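Local coordinates for Bd0816 (Bdellovibrio bacteriovorus HD100, PDB 5CER), which probably acts as a serine-type D-Ala-D-Ala carboxypeptidase of the peptidase S13 family, trimming peptide stems of the bacterial cell wall, at residues V137-N140 and L141-S144. The protein carries 2 engineered substitutions. Sequence-based numbering, arbitrary orientation.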
loop_
_atom_site.group_PDB
_atom_site.type_symbol
_atom_site.label_atom_id
_atom_site.label_comp_id
_atom_site.label_asym_id
_atom_site.label_seq_id
_atom_site.Cartn_x
_atom_site.Cartn_y
_atom_site.Cartn_z
ATOM N N VAL A 137 10.310 -20.404 -10.971
ATOM C CA VAL A 137 11.579 -19.973 -10.397
ATOM C C VAL A 137 12.694 -20.009 -11.465
ATOM O O VAL A 137 13.484 -19.060 -11.607
ATOM C CB VAL A 137 11.968 -20.846 -9.190
ATOM C CG1 VAL A 137 13.393 -20.544 -8.742
ATOM C CG2 VAL A 137 11.013 -20.623 -8.046
ATOM N N ILE A 138 12.717 -21.085 -12.251
ATOM C CA ILE A 138 13.567 -21.141 -13.435
ATOM C C ILE A 138 13.373 -19.918 -14.313
ATOM O O ILE A 138 14.360 -19.262 -14.648
ATOM C CB ILE A 138 13.352 -22.453 -14.229
ATOM C CG1 ILE A 138 13.960 -23.544 -13.334
ATOM C CG2 ILE A 138 13.999 -22.385 -15.630
ATOM C CD1 ILE A 138 13.925 -24.985 -13.684
ATOM N N LYS A 139 12.129 -19.643 -14.720
ATOM C CA LYS A 139 11.847 -18.471 -15.561
ATOM C C LYS A 139 12.493 -17.158 -15.050
ATOM O O LYS A 139 13.118 -16.453 -15.831
ATOM C CB LYS A 139 10.354 -18.218 -15.741
ATOM C CG LYS A 139 9.718 -19.109 -16.773
ATOM C CD LYS A 139 10.504 -20.370 -17.403
ATOM C CE LYS A 139 10.861 -20.272 -18.888
ATOM N NZ LYS A 139 12.284 -19.901 -19.150
ATOM N N ASN A 140 12.309 -16.866 -13.763
ATOM C CA ASN A 140 12.909 -15.697 -13.103
ATOM C C ASN A 140 14.415 -15.694 -13.052
ATOM O O ASN A 140 15.037 -14.680 -13.402
ATOM C CB ASN A 140 12.411 -15.563 -11.663
ATOM C CG ASN A 140 11.016 -15.024 -11.592
ATOM O OD1 ASN A 140 10.809 -13.814 -11.528
ATOM N ND2 ASN A 140 10.043 -15.907 -11.660
ATOM N N LEU A 141 14.994 -16.813 -12.614
ATOM C CA LEU A 141 16.435 -16.995 -12.663
ATOM C C LEU A 141 17.009 -16.763 -14.075
ATOM O O LEU A 141 18.012 -16.065 -14.262
ATOM C CB LEU A 141 16.847 -18.386 -12.145
ATOM C CG LEU A 141 16.724 -18.612 -10.638
ATOM C CD1 LEU A 141 16.891 -20.087 -10.266
ATOM C CD2 LEU A 141 17.703 -17.750 -9.866
ATOM N N LYS A 142 16.362 -17.355 -15.051
ATOM C CA LYS A 142 16.850 -17.339 -16.415
ATOM C C LYS A 142 16.701 -15.977 -17.063
ATOM O O LYS A 142 17.641 -15.483 -17.688
ATOM C CB LYS A 142 16.095 -18.388 -17.223
ATOM C CG LYS A 142 16.929 -19.122 -18.209
ATOM C CD LYS A 142 16.060 -19.866 -19.210
ATOM C CE LYS A 142 16.208 -21.359 -18.968
ATOM N NZ LYS A 142 17.374 -21.895 -19.728
ATOM N N GLU A 143 15.526 -15.373 -16.914
ATOM C CA GLU A 143 15.199 -14.139 -17.592
ATOM C C GLU A 143 15.652 -12.879 -16.875
ATOM O O GLU A 143 15.860 -11.857 -17.536
ATOM C CB GLU A 143 13.678 -14.067 -17.867
ATOM C CG GLU A 143 13.232 -15.123 -18.870
ATOM C CD GLU A 143 11.727 -15.147 -19.160
ATOM O OE1 GLU A 143 10.931 -14.460 -18.482
ATOM O OE2 GLU A 143 11.355 -15.873 -20.102
ATOM N N SER A 144 15.736 -12.918 -15.539
ATOM C CA SER A 144 15.974 -11.684 -14.739
ATOM C C SER A 144 17.245 -11.716 -13.922
ATOM O O SER A 144 18.071 -10.814 -14.068
ATOM C CB SER A 144 14.788 -11.390 -13.826
ATOM O OG SER A 144 13.565 -11.326 -14.550
HETATM O O HOH W 1 11.021 -12.311 -13.932
#
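V137 and L141, one turn apart on helix 130-145, project together from one face, V137 CG1 meeting L141 CD1 at 3.8 Å. The V137 methyl gets there because CG1 is anti to the backbone N (chi1 171°). This buried face is the tight part: L141 packs on L102 and F104 of strand 98-104 and on I179 of strand 175-181, V137 on F104 and on the loop residue F108. Along the backbone, L141 N, K142 N, E143 N and S144 N each bond to the carbonyl four residues back. The first is the straightest, L141 N to V137 O at 2.9 Å and 174°; the last, S144 N to N140 O, is down to 145°. At one flank N140 OD1 accepts from a water, 2.8 Å away, that also hydrogen-bonds S144 OG. OD1 is gripped a second time by W112 N, while ND2 binds A136 O, so both ends of the amide are held and its rotation is fixed. The solvent side is looser. K139 NZ lies alongside the K142 chain, 3.8 Å from CD, and stays 4.2 Å from E143 OE2, too far for a salt bridge; the attraction is probably weak. L141 O accepts from S146 OG and E143 O from T147 OG1, where the helix ends. An apolar inner face, charged outer face and i to i+4 bonding are the marks of an amphipathic alpha-helix laid on a beta-sheet.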